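Local coordinates for protein jasmonate-induced oxygenase 2 (Arabidopsis thaliana, PDB 6LSV) that oxidises the stress hormone jasmonate to 12-hydroxyjasmonate, using iron, 2-oxoglutarate and molecular oxygen, in plant defence signalling, at residues 7-10 with 11-14. Sequence-based numbering, arbitrary orientation.
Sequences IVRV and QSLA
The guanidinium of Arg9, whose CB touches Ser12, has Ile7 CG2 resting 3.2 Å above one face, nearer its margin than its middle; at its edge NE forms a salt bridge with Glu109, and NH1 a weak hydrogen bond to Tyr121 O. A bend at chi2 (-58°) carries this flat group away from the helix, while Arg9 CB stays 3.6 Å from Ser12 OG. The planar amide of Gln11 ends a chain that is extended beyond CG, its OE1 hydrogen-bonded to Lys108 NZ and its NE2 to Met103 O. Arg9 is the N-cap of the short helix 10-15, near the N terminus of this iron- and 2-oxoglutarate-dependent dioxygenase. The carbonyl of Arg9 accepts the first bonds of the helix: Ser12 N reaches Arg9 O at 2.7 Å from above the carbonyl plane, and Leu13 N adds a weak bond to the same oxygen. One residue further along, Ala14 N donates to Val10 O at 3.1 Å, nearly straight at 166° and in the carbonyl plane. Outside the segment, the two carboxylate oxygens of Asp137 accept hydrogen bonds from the N-H groups of Val10 and Gln11. A water joins Arg9 N to Ser12 OG. On the more exposed flank, Val8 and Leu13 cross at about a right angle, with Val8 CG1 3.5 Å from Leu13 CD2; CG1 lies anti to its own backbone nitrogen (chi1 167°), which brings this methyl against the leucine's branch point and both its methyls.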
ATOM      1  N   ILE A   7      18.273  -6.277  12.428  1.00 28.59           N
ATOM      2  CA  ILE A   7      17.356  -6.642  11.354  1.00 24.85           C
ATOM      3  C   ILE A   7      17.887  -7.875  10.635  1.00 24.94           C
ATOM      4  O   ILE A   7      19.061  -7.928  10.252  1.00 40.17           O
ATOM      5  CB  ILE A   7      17.168  -5.478  10.368  1.00 28.30           C
ATOM      6  CG1 ILE A   7      15.985  -4.594  10.770  1.00 29.75           C
ATOM      7  CG2 ILE A   7      16.887  -6.006   8.987  1.00 31.04           C
ATOM      8  CD1 ILE A   7      16.018  -4.121  12.185  1.00 32.37           C
ATOM      9  N   VAL A   8      17.023  -8.864  10.447  1.00 24.81           N
ATOM     10  CA  VAL A   8      17.318 -10.020   9.612  1.00 23.81           C
ATOM     11  C   VAL A   8      16.647  -9.799   8.264  1.00 25.48           C
ATOM     12  O   VAL A   8      15.430  -9.587   8.197  1.00 30.14           O
ATOM     13  CB  VAL A   8      16.831 -11.322  10.262  1.00 21.31           C
ATOM     14  CG1 VAL A   8      16.848 -12.448   9.252  1.00 21.85           C
ATOM     15  CG2 VAL A   8      17.688 -11.661  11.459  1.00 17.87           C
ATOM     16  N   ARG A   9      17.430  -9.836   7.191  1.00 25.88           N
ATOM     17  CA  ARG A   9      16.876  -9.681   5.851  1.00 30.76           C
ATOM     18  C   ARG A   9      16.272 -11.005   5.403  1.00 27.34           C
ATOM     19  O   ARG A   9      16.980 -12.012   5.300  1.00 31.10           O
ATOM     20  CB  ARG A   9      17.950  -9.215   4.874  1.00 23.53           C
ATOM     21  CG  ARG A   9      18.670  -7.956   5.318  1.00 25.18           C
ATOM     22  CD  ARG A   9      17.704  -6.803   5.532  1.00 19.57           C
ATOM     23  NE  ARG A   9      18.406  -5.596   5.957  1.00 20.48           N
ATOM     24  CZ  ARG A   9      17.814  -4.435   6.220  1.00 26.92           C
ATOM     25  NH1 ARG A   9      16.498  -4.316   6.103  1.00 26.72           N
ATOM     26  NH2 ARG A   9      18.537  -3.393   6.605  1.00 30.25           N
ATOM     27  N   VAL A  10      14.962 -11.004   5.139  1.00 26.28           N
ATOM     28  CA  VAL A  10      14.262 -12.237   4.788  1.00 29.64           C
ATOM     29  C   VAL A  10      14.911 -12.912   3.587  1.00 28.87           C
ATOM     30  O   VAL A  10      14.895 -14.144   3.471  1.00 27.90           O
ATOM     31  CB  VAL A  10      12.767 -11.941   4.542  1.00 25.46           C
ATOM     32  CG1 VAL A  10      11.985 -13.227   4.393  1.00 26.11           C
ATOM     33  CG2 VAL A  10      12.205 -11.115   5.684  1.00 22.66           C
ATOM     34  N   GLN A  11      15.514 -12.126   2.692  1.00 27.26           N
ATOM     35  CA  GLN A  11      16.244 -12.712   1.574  1.00 30.87           C
ATOM     36  C   GLN A  11      17.392 -13.588   2.061  1.00 32.53           C
ATOM     37  O   GLN A  11      17.693 -14.622   1.451  1.00 32.26           O
ATOM     38  CB  GLN A  11      16.764 -11.613   0.651  1.00 25.35           C
ATOM     39  CG  GLN A  11      17.362 -12.140  -0.635  1.00 33.12           C
ATOM     40  CD  GLN A  11      18.156 -11.092  -1.385  1.00 40.72           C
ATOM     41  OE1 GLN A  11      18.237  -9.936  -0.964  1.00 38.65           O
ATOM     42  NE2 GLN A  11      18.750 -11.492  -2.503  1.00 37.57           N
ATOM     43  N   SER A  12      18.047 -13.192   3.157  1.00 29.65           N
ATOM     44  CA  SER A  12      19.140 -13.996   3.697  1.00 26.90           C
ATOM     45  C   SER A  12      18.641 -15.356   4.157  1.00 31.76           C
ATOM     46  O   SER A  12      19.334 -16.368   3.998  1.00 35.39           O
ATOM     47  CB  SER A  12      19.819 -13.269   4.859  1.00 24.58           C
ATOM     48  OG  SER A  12      20.267 -11.982   4.478  1.00 37.38           O
ATOM     49  N   LEU A  13      17.442 -15.398   4.738  1.00 33.06           N
ATOM     50  CA  LEU A  13      16.881 -16.667   5.185  1.00 34.85           C
ATOM     51  C   LEU A  13      16.545 -17.563   3.999  1.00 33.41           C
ATOM     52  O   LEU A  13      16.873 -18.755   3.996  1.00 34.24           O
ATOM     53  CB  LEU A  13      15.646 -16.415   6.053  1.00 30.02           C
ATOM     54  CG  LEU A  13      15.815 -15.343   7.133  1.00 33.77           C
ATOM     55  CD1 LEU A  13      14.474 -14.953   7.739  1.00 28.08           C
ATOM     56  CD2 LEU A  13      16.769 -15.832   8.210  1.00 34.83           C
ATOM     57  N   ALA A  14      15.905 -17.000   2.973  1.00 34.95           N
ATOM     58  CA  ALA A  14      15.554 -17.796   1.801  1.00 36.26           C
ATOM     59  C   ALA A  14      16.791 -18.251   1.036  1.00 35.36           C
ATOM     60  O   ALA A  14      16.741 -19.270   0.339  1.00 36.73           O
ATOM     61  CB  ALA A  14      14.626 -17.000   0.883  1.00 34.06           C
TER
HETATM   62  O   HOH W   1      19.743 -10.694   7.350  1.00 19.48           O